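Local coordinates for AdeR (Acinetobacter baumannii, PDB 5X5L), which binds an intercistronic DNA region through this C-terminal OmpR/PhoB-type domain, and probably acts as the response regulator of a two-component system that controls transcription, at residues C[33-36]-C[37-41]; C[47-51]-C[52-56]; C[71-74]-C[75-79]. All blocks are in the same frame, centred on the assembly; numbering follows the deposited sequence.

Contact 1: C[33-36]-C[37-41]. With nucleotides of chain J.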
loop_
_atom_site.group_PDB
_atom_site.type_symbol
_atom_site.label_atom_id
_atom_site.label_comp_id
_atom_site.label_asym_id
_atom_site.label_seq_id
_atom_site.Cartn_x
_atom_site.Cartn_y
_atom_site.Cartn_z
ATOM N N THR C 33 4.094 -15.968 -10.113
ATOM C CA THR C 33 5.171 -16.653 -10.836
ATOM C C THR C 33 5.604 -15.862 -12.067
ATOM O O THR C 33 6.784 -15.601 -12.257
ATOM C CB THR C 33 4.756 -18.074 -11.269
ATOM O OG1 THR C 33 4.379 -18.798 -10.099
ATOM C CG2 THR C 33 5.915 -18.782 -11.960
ATOM N N GLU C 34 4.624 -15.477 -12.883
ATOM C CA GLU C 34 4.853 -14.677 -14.097
ATOM C C GLU C 34 5.553 -13.341 -13.799
ATOM O O GLU C 34 6.444 -12.930 -14.537
ATOM C CB GLU C 34 3.537 -14.444 -14.841
ATOM C CG GLU C 34 2.970 -15.696 -15.509
ATOM C CD GLU C 34 1.494 -15.592 -15.914
ATOM O OE1 GLU C 34 0.885 -14.503 -15.799
ATOM O OE2 GLU C 34 0.932 -16.619 -16.357
ATOM N N TYR C 35 5.154 -12.672 -12.721
ATOM C CA TYR C 35 5.811 -11.429 -12.292
ATOM C C TYR C 35 7.283 -11.671 -11.946
ATOM O O TYR C 35 8.148 -10.887 -12.319
ATOM C CB TYR C 35 5.098 -10.817 -11.073
ATOM C CG TYR C 35 5.782 -9.580 -10.546
ATOM C CD1 TYR C 35 5.468 -8.325 -11.070
ATOM C CD2 TYR C 35 6.740 -9.654 -9.542
ATOM C CE1 TYR C 35 6.085 -7.169 -10.595
ATOM C CE2 TYR C 35 7.364 -8.507 -9.069
ATOM C CZ TYR C 35 7.029 -7.267 -9.598
ATOM O OH TYR C 35 7.650 -6.130 -9.121
ATOM N N LYS C 36 7.550 -12.742 -11.210
ATOM C CA LYS C 36 8.916 -13.083 -10.802
ATOM C C LYS C 36 9.814 -13.365 -12.009
ATOM O O LYS C 36 10.944 -12.904 -12.052
ATOM C CB LYS C 36 8.935 -14.284 -9.846
ATOM C CG LYS C 36 8.415 -13.973 -8.455
ATOM C CD LYS C 36 8.726 -15.081 -7.457
ATOM C CE LYS C 36 7.874 -14.803 -6.213
ATOM N NZ LYS C 36 8.151 -15.703 -5.065
ATOM N N ILE C 37 9.292 -14.098 -12.985
ATOM C CA ILE C 37 10.024 -14.415 -14.213
ATOM C C ILE C 37 10.463 -13.134 -14.924
ATOM O O ILE C 37 11.662 -12.923 -15.125
ATOM C CB ILE C 37 9.195 -15.333 -15.151
ATOM C CG1 ILE C 37 9.116 -16.742 -14.543
ATOM C CG2 ILE C 37 9.809 -15.410 -16.544
ATOM C CD1 ILE C 37 8.180 -17.687 -15.264
ATOM N N ILE C 38 9.502 -12.282 -15.277
ATOM C CA ILE C 38 9.802 -11.039 -16.001
ATOM C C ILE C 38 10.701 -10.081 -15.208
ATOM O O ILE C 38 11.563 -9.414 -15.792
ATOM C CB ILE C 38 8.510 -10.323 -16.489
ATOM C CG1 ILE C 38 8.822 -9.175 -17.461
ATOM C CG2 ILE C 38 7.690 -9.780 -15.333
ATOM C CD1 ILE C 38 9.488 -9.625 -18.745
ATOM N N SER C 39 10.503 -10.018 -13.892
ATOM C CA SER C 39 11.316 -9.163 -13.021
ATOM C C SER C 39 12.730 -9.716 -12.819
ATOM O O SER C 39 13.671 -8.952 -12.608
ATOM C CB SER C 39 10.624 -8.984 -11.669
ATOM O OG SER C 39 11.247 -7.966 -10.909
ATOM N N PHE C 40 12.871 -11.041 -12.869
ATOM C CA PHE C 40 14.169 -11.717 -12.747
ATOM C C PHE C 40 14.996 -11.540 -14.012
ATOM O O PHE C 40 16.172 -11.177 -13.945
ATOM C CB PHE C 40 13.948 -13.209 -12.442
ATOM C CG PHE C 40 15.213 -14.018 -12.246
ATOM C CD1 PHE C 40 16.294 -13.522 -11.516
ATOM C CD2 PHE C 40 15.296 -15.317 -12.762
ATOM C CE1 PHE C 40 17.439 -14.275 -11.368
ATOM C CE2 PHE C 40 16.439 -16.077 -12.579
ATOM C CZ PHE C 40 17.512 -15.551 -11.871
ATOM N N MET C 41 14.369 -11.791 -15.162
ATOM C CA MET C 41 15.067 -11.772 -16.457
ATOM C C MET C 41 15.398 -10.374 -16.980
ATOM O O MET C 41 16.366 -10.220 -17.721
ATOM C CB MET C 41 14.269 -12.548 -17.506
ATOM C CG MET C 41 14.156 -14.036 -17.168
ATOM S SD MET C 41 13.734 -15.095 -18.563
ATOM C CE MET C 41 12.077 -14.511 -18.767
ATOM P P DT J 15 1.185 -18.846 -10.358
ATOM O OP1 DT J 15 2.020 -17.753 -9.810
ATOM O OP2 DT J 15 0.841 -18.849 -11.802
ATOM O "O5'" DT J 15 1.877 -20.224 -9.965
ATOM C "C5'" DT J 15 1.756 -20.760 -8.636
ATOM C "C4'" DT J 15 1.541 -22.250 -8.728
ATOM O "O4'" DT J 15 0.232 -22.531 -9.269
ATOM C "C3'" DT J 15 2.540 -22.946 -9.653
ATOM O "O3'" DT J 15 3.310 -23.890 -8.915
ATOM C "C2'" DT J 15 1.678 -23.620 -10.705
ATOM C "C1'" DT J 15 0.325 -23.714 -10.035
ATOM N N1 DT J 15 -0.852 -23.767 -10.935
ATOM C C2 DT J 15 -1.692 -24.858 -10.877
ATOM O O2 DT J 15 -1.496 -25.812 -10.143
ATOM N N3 DT J 15 -2.774 -24.795 -11.722
ATOM C C4 DT J 15 -3.090 -23.773 -12.598
ATOM O O4 DT J 15 -4.097 -23.855 -13.295
ATOM C C5 DT J 15 -2.170 -22.655 -12.600
ATOM C C7 DT J 15 -2.426 -21.504 -13.523
ATOM C C6 DT J 15 -1.114 -22.707 -11.779
#
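Ile37 lies one turn after Thr33 on helix 32-41, and the two side chains cross obliquely. Within this helix, Ile37 leans back on the preceding turn: CB rests against the carbonyl of Glu34, CG1 comes within 3.5 Å of Thr33 O, and CD1 reaches CG2 of Thr33 at 4.2 Å. Having CG1 anti to the carbonyl carbon (chi1 -71°) directs the chain back toward the start of the helix, where it also packs on His72 of helix 66-81. Between the same residues, Ile37 N donates to Thr33 O. Tyr35 and Ser39 repeat the spacing, with CB of Ser39 4.2 Å above one face of the Tyr35 ring, toward its rim.

The methyl of Thr33 thus faces protein while its backbone N and hydroxyl face the DNA. The N donates to OP1 of DT15 of chain J over 2.8 Å, at 162°. Its hydroxyl OG1 lies 2.6 Å from the same OP1 and close to O5' as well, and its one proton could serve either oxygen. The first turn of helix 32-41, whose dipole would probably favour a phosphate there, is thus set against the DNA backbone in this winged helix-turn-helix domain of OmpR/PhoB type.

Contact 2: C[47-51]-C[52-56]. With nucleotides of chain I.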
loop_
_atom_site.group_PDB
_atom_site.type_symbol
_atom_site.label_atom_id
_atom_site.label_comp_id
_atom_site.label_asym_id
_atom_site.label_seq_id
_atom_site.Cartn_x
_atom_site.Cartn_y
_atom_site.Cartn_z
ATOM N N LYS C 47 20.899 -12.262 -21.158
ATOM C CA LYS C 47 21.374 -13.521 -20.589
ATOM C C LYS C 47 20.407 -14.664 -20.860
ATOM O O LYS C 47 19.190 -14.485 -20.804
ATOM C CB LYS C 47 21.571 -13.384 -19.082
ATOM C CG LYS C 47 22.159 -14.619 -18.422
ATOM C CD LYS C 47 22.149 -14.487 -16.906
ATOM C CE LYS C 47 22.502 -15.803 -16.237
ATOM N NZ LYS C 47 21.367 -16.725 -16.128
ATOM N N VAL C 48 20.970 -15.835 -21.138
ATOM C CA VAL C 48 20.206 -17.079 -21.212
ATOM C C VAL C 48 20.092 -17.636 -19.801
ATOM O O VAL C 48 21.104 -18.002 -19.198
ATOM C CB VAL C 48 20.897 -18.135 -22.110
ATOM C CG1 VAL C 48 20.093 -19.433 -22.129
ATOM C CG2 VAL C 48 21.102 -17.592 -23.512
ATOM N N PHE C 49 18.869 -17.687 -19.283
ATOM C CA PHE C 49 18.593 -18.326 -17.995
ATOM C C PHE C 49 18.208 -19.763 -18.248
ATOM O O PHE C 49 17.428 -20.034 -19.154
ATOM C CB PHE C 49 17.454 -17.606 -17.273
ATOM C CG PHE C 49 17.803 -16.206 -16.874
ATOM C CD1 PHE C 49 17.683 -15.151 -17.773
ATOM C CD2 PHE C 49 18.290 -15.945 -15.609
ATOM C CE1 PHE C 49 18.017 -13.865 -17.413
ATOM C CE2 PHE C 49 18.633 -14.652 -15.233
ATOM C CZ PHE C 49 18.488 -13.605 -16.140
ATOM N N THR C 50 18.752 -20.686 -17.464
ATOM C CA THR C 50 18.363 -22.092 -17.568
ATOM C C THR C 50 17.008 -22.285 -16.880
ATOM O O THR C 50 16.517 -21.413 -16.163
ATOM C CB THR C 50 19.395 -23.041 -16.915
ATOM O OG1 THR C 50 19.576 -22.707 -15.529
ATOM C CG2 THR C 50 20.740 -22.920 -17.574
ATOM N N ARG C 51 16.406 -23.438 -17.120
ATOM C CA ARG C 51 15.141 -23.795 -16.488
ATOM C C ARG C 51 15.328 -23.955 -14.984
ATOM O O ARG C 51 14.455 -23.568 -14.215
ATOM C CB ARG C 51 14.555 -25.066 -17.108
ATOM C CG ARG C 51 14.128 -24.869 -18.550
ATOM C CD ARG C 51 13.780 -26.163 -19.249
ATOM N NE ARG C 51 13.054 -25.946 -20.486
ATOM C CZ ARG C 51 13.590 -25.631 -21.665
ATOM N NH1 ARG C 51 14.900 -25.487 -21.811
ATOM N NH2 ARG C 51 12.793 -25.453 -22.718
ATOM N N GLY C 52 16.468 -24.508 -14.579
ATOM C CA GLY C 52 16.827 -24.636 -13.169
ATOM C C GLY C 52 16.910 -23.307 -12.437
ATOM O O GLY C 52 16.477 -23.207 -11.279
ATOM N N GLU C 53 17.464 -22.289 -13.098
ATOM C CA GLU C 53 17.547 -20.943 -12.520
ATOM C C GLU C 53 16.182 -20.298 -12.381
ATOM O O GLU C 53 15.879 -19.712 -11.346
ATOM C CB GLU C 53 18.435 -20.027 -13.355
ATOM C CG GLU C 53 19.905 -20.388 -13.338
ATOM C CD GLU C 53 20.726 -19.451 -14.189
ATOM O OE1 GLU C 53 20.494 -19.371 -15.411
ATOM O OE2 GLU C 53 21.592 -18.758 -13.630
ATOM N N LEU C 54 15.364 -20.397 -13.424
ATOM C CA LEU C 54 14.002 -19.859 -13.393
ATOM C C LEU C 54 13.143 -20.554 -12.330
ATOM O O LEU C 54 12.362 -19.891 -11.647
ATOM C CB LEU C 54 13.342 -19.968 -14.767
ATOM C CG LEU C 54 13.980 -19.112 -15.870
ATOM C CD1 LEU C 54 13.464 -19.535 -17.245
ATOM C CD2 LEU C 54 13.729 -17.631 -15.631
ATOM N N MET C 55 13.317 -21.863 -12.178
ATOM C CA MET C 55 12.567 -22.645 -11.197
ATOM C C MET C 55 12.884 -22.219 -9.761
ATOM O O MET C 55 11.982 -21.927 -8.981
ATOM C CB MET C 55 12.859 -24.148 -11.361
ATOM C CG MET C 55 11.773 -25.031 -10.776
ATOM S SD MET C 55 11.866 -26.734 -11.247
ATOM C CE MET C 55 13.329 -27.197 -10.365
ATOM N N ASN C 56 14.171 -22.173 -9.432
ATOM C CA ASN C 56 14.625 -21.798 -8.088
ATOM C C ASN C 56 14.280 -20.363 -7.705
ATOM O O ASN C 56 14.047 -20.076 -6.537
ATOM C CB ASN C 56 16.144 -21.999 -7.953
ATOM C CG ASN C 56 16.551 -23.456 -7.946
ATOM O OD1 ASN C 56 15.763 -24.347 -8.264
ATOM N ND2 ASN C 56 17.795 -23.708 -7.572
ATOM P P DG I 5 14.321 -27.450 -25.395
ATOM O OP1 DG I 5 15.149 -26.273 -25.041
ATOM O OP2 DG I 5 14.001 -28.462 -24.356
ATOM O "O5'" DG I 5 13.003 -26.866 -26.063
ATOM C "C5'" DG I 5 13.099 -25.995 -27.205
ATOM C "C4'" DG I 5 11.768 -25.351 -27.522
ATOM O "O4'" DG I 5 10.862 -26.364 -28.013
ATOM C "C3'" DG I 5 11.038 -24.660 -26.364
ATOM O "O3'" DG I 5 10.466 -23.447 -26.873
ATOM C "C2'" DG I 5 10.030 -25.708 -25.919
ATOM C "C1'" DG I 5 9.679 -26.387 -27.227
ATOM N N9 DG I 5 9.245 -27.777 -27.126
ATOM C C8 DG I 5 9.883 -28.823 -26.500
ATOM N N7 DG I 5 9.244 -29.958 -26.613
ATOM C C5 DG I 5 8.132 -29.646 -27.381
ATOM C C6 DG I 5 7.075 -30.473 -27.847
ATOM O O6 DG I 5 6.902 -31.686 -27.662
ATOM N N1 DG I 5 6.149 -29.746 -28.592
ATOM C C2 DG I 5 6.235 -28.398 -28.861
ATOM N N2 DG I 5 5.246 -27.874 -29.602
ATOM N N3 DG I 5 7.217 -27.619 -28.438
ATOM C C4 DG I 5 8.124 -28.306 -27.713
#
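A capping box opens helix 51-58: Thr50, at the N-cap, and Glu53, three residues on, each receive the other's backbone N-H. Glu53 N donates to Thr50 OG1 over 3.2 Å, and Thr50 N returns a bond of 3.0 Å, N-H...O 163°, to the anti lone pair of Glu53 OE1. The exchange depends on Thr50 placing OG1 between its backbone N and carbonyl carbon (chi1 58°), which turns the hydroxyl toward the first helical turn.

The same carboxylate is shared more widely. Lys47 comes from the opposite direction, bending at its last torsion (chi4 -82°) to set NZ 2.9 Å from Glu53 OE1 in a salt bridge whose individual hydrogen bonds are weak. The other oxygen, OE2, also accepts from Ser62 N of the second subunit, so the capping glutamate takes part in a protein-protein contact. Alongside, CB of Phe49 packs on CG of Leu54 at 4.0 Å.

Arg51 extends away to a weak bond from NH1 to OP1 of DG5 of chain I, 3.3 Å long, while Asp70 of helix 66-81 holds its NE. Leu54 and Phe49 settle against helix 32-41, and strand 48-50 pairs with strand 96-98 through Phe49 and Tyr97.

Contact 3: C[71-74]-C[75-79]. With nucleotides of chain I; nucleotides of chain J.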
loop_
_atom_site.group_PDB
_atom_site.type_symbol
_atom_site.label_atom_id
_atom_site.label_comp_id
_atom_site.label_asym_id
_atom_site.label_seq_id
_atom_site.Cartn_x
_atom_site.Cartn_y
_atom_site.Cartn_z
ATOM N N SER C 71 5.850 -23.849 -19.362
ATOM C CA SER C 71 4.449 -23.429 -19.373
ATOM C C SER C 71 4.252 -22.055 -18.734
ATOM O O SER C 71 3.456 -21.259 -19.238
ATOM C CB SER C 71 3.555 -24.463 -18.684
ATOM O OG SER C 71 2.225 -24.379 -19.149
ATOM N N HIS C 72 4.976 -21.759 -17.650
ATOM C CA HIS C 72 4.907 -20.420 -17.057
ATOM C C HIS C 72 5.402 -19.355 -18.022
ATOM O O HIS C 72 4.828 -18.270 -18.098
ATOM C CB HIS C 72 5.676 -20.303 -15.738
ATOM C CG HIS C 72 5.007 -20.973 -14.579
ATOM N ND1 HIS C 72 3.892 -20.446 -13.952
ATOM C CD2 HIS C 72 5.318 -22.100 -13.907
ATOM C CE1 HIS C 72 3.533 -21.242 -12.963
ATOM N NE2 HIS C 72 4.382 -22.253 -12.914
ATOM N N VAL C 73 6.470 -19.680 -18.755
ATOM C CA VAL C 73 7.064 -18.760 -19.727
ATOM C C VAL C 73 6.107 -18.563 -20.891
ATOM O O VAL C 73 5.933 -17.436 -21.346
ATOM C CB VAL C 73 8.448 -19.260 -20.215
ATOM C CG1 VAL C 73 8.992 -18.413 -21.357
ATOM C CG2 VAL C 73 9.449 -19.270 -19.056
ATOM N N SER C 74 5.482 -19.650 -21.351
ATOM C CA SER C 74 4.472 -19.594 -22.416
ATOM C C SER C 74 3.329 -18.650 -22.070
ATOM O O SER C 74 2.984 -17.764 -22.860
ATOM C CB SER C 74 3.896 -20.982 -22.689
ATOM O OG SER C 74 2.901 -20.914 -23.693
ATOM N N LYS C 75 2.757 -18.848 -20.877
ATOM C CA LYS C 75 1.631 -18.037 -20.413
ATOM C C LYS C 75 1.998 -16.567 -20.289
ATOM O O LYS C 75 1.190 -15.698 -20.651
ATOM C CB LYS C 75 1.076 -18.571 -19.088
ATOM C CG LYS C 75 0.362 -19.889 -19.242
ATOM C CD LYS C 75 -0.012 -20.495 -17.897
ATOM C CE LYS C 75 -0.842 -21.739 -18.079
ATOM N NZ LYS C 75 -0.074 -23.020 -18.234
ATOM N N LEU C 76 3.207 -16.287 -19.802
ATOM C CA LEU C 76 3.725 -14.920 -19.793
ATOM C C LEU C 76 3.856 -14.392 -21.222
ATOM O O LEU C 76 3.437 -13.269 -21.497
ATOM C CB LEU C 76 5.074 -14.838 -19.061
ATOM C CG LEU C 76 5.806 -13.489 -19.078
ATOM C CD1 LEU C 76 4.927 -12.372 -18.523
ATOM C CD2 LEU C 76 7.120 -13.572 -18.302
ATOM N N ARG C 77 4.429 -15.204 -22.120
ATOM C CA ARG C 77 4.656 -14.791 -23.514
ATOM C C ARG C 77 3.354 -14.394 -24.179
ATOM O O ARG C 77 3.291 -13.341 -24.815
ATOM C CB ARG C 77 5.345 -15.896 -24.335
ATOM C CG ARG C 77 5.582 -15.574 -25.802
ATOM C CD ARG C 77 6.191 -16.730 -26.591
ATOM N NE ARG C 77 7.461 -17.212 -26.040
ATOM C CZ ARG C 77 7.679 -18.406 -25.475
ATOM N NH1 ARG C 77 6.719 -19.325 -25.358
ATOM N NH2 ARG C 77 8.904 -18.695 -25.028
ATOM N N LYS C 78 2.316 -15.221 -24.020
ATOM C CA LYS C 78 1.011 -14.920 -24.599
ATOM C C LYS C 78 0.507 -13.552 -24.133
ATOM O O LYS C 78 0.053 -12.749 -24.949
ATOM C CB LYS C 78 -0.005 -16.022 -24.274
ATOM C CG LYS C 78 -1.401 -15.822 -24.851
ATOM C CD LYS C 78 -1.407 -15.767 -26.383
ATOM C CE LYS C 78 -2.447 -14.799 -26.932
ATOM N NZ LYS C 78 -3.840 -15.331 -26.815
ATOM N N LYS C 79 0.631 -13.278 -22.838
ATOM C CA LYS C 79 0.225 -11.982 -22.288
ATOM C C LYS C 79 1.029 -10.815 -22.878
ATOM O O LYS C 79 0.472 -9.740 -23.111
ATOM C CB LYS C 79 0.292 -11.992 -20.755
ATOM C CG LYS C 79 -0.808 -12.854 -20.145
ATOM C CD LYS C 79 -0.651 -13.018 -18.647
ATOM C CE LYS C 79 -1.705 -13.952 -18.076
ATOM N NZ LYS C 79 -1.554 -14.168 -16.614
ATOM P P DG I 7 3.327 -20.449 -27.438
ATOM O OP1 DG I 7 3.018 -19.441 -28.483
ATOM O OP2 DG I 7 3.886 -20.012 -26.128
ATOM O "O5'" DG I 7 2.011 -21.289 -27.131
ATOM C "C5'" DG I 7 1.402 -22.148 -28.111
ATOM C "C4'" DG I 7 0.268 -22.932 -27.490
ATOM O "O4'" DG I 7 0.785 -24.137 -26.879
ATOM C "C3'" DG I 7 -0.499 -22.197 -26.387
ATOM O "O3'" DG I 7 -1.903 -22.441 -26.479
ATOM C "C2'" DG I 7 0.033 -22.811 -25.107
ATOM C "C1'" DG I 7 0.313 -24.236 -25.541
ATOM N N9 DG I 7 1.312 -24.963 -24.759
ATOM C C8 DG I 7 2.472 -24.477 -24.207
ATOM N N7 DG I 7 3.166 -25.391 -23.581
ATOM C C5 DG I 7 2.408 -26.545 -23.713
ATOM C C6 DG I 7 2.645 -27.856 -23.232
ATOM O O6 DG I 7 3.610 -28.274 -22.583
ATOM N N1 DG I 7 1.619 -28.726 -23.590
ATOM C C2 DG I 7 0.512 -28.380 -24.328
ATOM N N2 DG I 7 -0.358 -29.366 -24.587
ATOM N N3 DG I 7 0.281 -27.159 -24.784
ATOM C C4 DG I 7 1.261 -26.298 -24.440
ATOM P P DT J 15 1.185 -18.846 -10.358
ATOM O OP1 DT J 15 2.020 -17.753 -9.810
ATOM O OP2 DT J 15 0.841 -18.849 -11.802
ATOM O "O5'" DT J 15 1.877 -20.224 -9.965
ATOM C "C5'" DT J 15 1.756 -20.760 -8.636
ATOM C "C4'" DT J 15 1.541 -22.250 -8.728
ATOM O "O4'" DT J 15 0.232 -22.531 -9.269
ATOM C "C3'" DT J 15 2.540 -22.946 -9.653
ATOM O "O3'" DT J 15 3.310 -23.890 -8.915
ATOM C "C2'" DT J 15 1.678 -23.620 -10.705
ATOM C "C1'" DT J 15 0.325 -23.714 -10.035
ATOM N N1 DT J 15 -0.852 -23.767 -10.935
ATOM C C2 DT J 15 -1.692 -24.858 -10.877
ATOM O O2 DT J 15 -1.496 -25.812 -10.143
ATOM N N3 DT J 15 -2.774 -24.795 -11.722
ATOM C C4 DT J 15 -3.090 -23.773 -12.598
ATOM O O4 DT J 15 -4.097 -23.855 -13.295
ATOM C C5 DT J 15 -2.170 -22.655 -12.600
ATOM C C7 DT J 15 -2.426 -21.504 -13.523
ATOM C C6 DT J 15 -1.114 -22.707 -11.779
ATOM P P DC J 16 4.674 -24.420 -9.507
ATOM O OP1 DC J 16 5.607 -24.661 -8.376
ATOM O OP2 DC J 16 5.068 -23.524 -10.617
ATOM O "O5'" DC J 16 4.263 -25.820 -10.127
ATOM C "C5'" DC J 16 3.762 -26.868 -9.288
ATOM C "C4'" DC J 16 2.967 -27.831 -10.134
ATOM O "O4'" DC J 16 1.928 -27.108 -10.816
ATOM C "C3'" DC J 16 3.787 -28.503 -11.231
ATOM O "O3'" DC J 16 4.177 -29.809 -10.802
ATOM C "C2'" DC J 16 2.878 -28.475 -12.455
ATOM C "C1'" DC J 16 1.589 -27.828 -11.982
ATOM N N1 DC J 16 0.948 -26.886 -12.920
ATOM C C2 DC J 16 -0.322 -27.188 -13.416
ATOM O O2 DC J 16 -0.848 -28.265 -13.101
ATOM N N3 DC J 16 -0.935 -26.310 -14.244
ATOM C C4 DC J 16 -0.327 -25.168 -14.573
ATOM N N4 DC J 16 -0.963 -24.335 -15.398
ATOM C C5 DC J 16 0.965 -24.832 -14.075
ATOM C C6 DC J 16 1.557 -25.708 -13.254
#
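Lys75 and Ser71 meet one turn apart on helix 66-81, the recognition helix of the winged helix-turn-helix fold, where Lys75 NZ lies 2.8 Å from Ser71 OG in a weak hydrogen bond. Both groups are turned to the bases: NZ donates to a guanine O6, its main partner, and OG makes a weak bond to a thymine O4. Bending at its last torsion (chi4 88°) brings the ammonium of Lys75 beside the serine hydroxyl.

Phosphates on both DNA strands are gripped by neighbouring residues of the helix. On chain J, His72 NE2 donates to OP2 of DC16 over 2.7 Å, with the oxygen at the ring edge near its plane. On chain I, a single oxygen, OP2 of DG7, takes two bonds, one of 2.8 Å from Ser74 OG and one of 3.0 Å from Arg77 NH1, the phosphate oxygen lying in the guanidinium plane at its edge.

Behind these groups stands a second shell. Arg77 is steadied by Leu89, whose carbonyl accepts from NH2, a nitrogen that also forms a salt bridge to a further phosphate. His72 leans on Thr33 of helix 32-41. Regular backbone bonds fix the spacing, Lys78 N meeting Ser74 O at 2.9 Å, and CG1 of Val73 lies 3.7 Å from NH2 of Arg77.

From the N terminus the chain reaches contact 1 on helix 32-41, then contact 2 where strand 48-50 runs into helix 51-58, and last contact 3 on helix 66-81. Each is a local contact along one continuous run and closes no loop of its own, so the three follow in series; none encloses or crosses another. Packing joins helix 32-41 to the unit of strand 48-50 and helix 51-58, with Phe40 CE2 3.6 Å from Phe49 CD2 and Met41 SD 3.9 Å from Leu54 CD2. Contact 1 meets contact 3 through packing and the salt bridge of Glu34 OE1 with Lys79 NZ, 2.6 Å long. Contacts 2 and 3 do not touch directly.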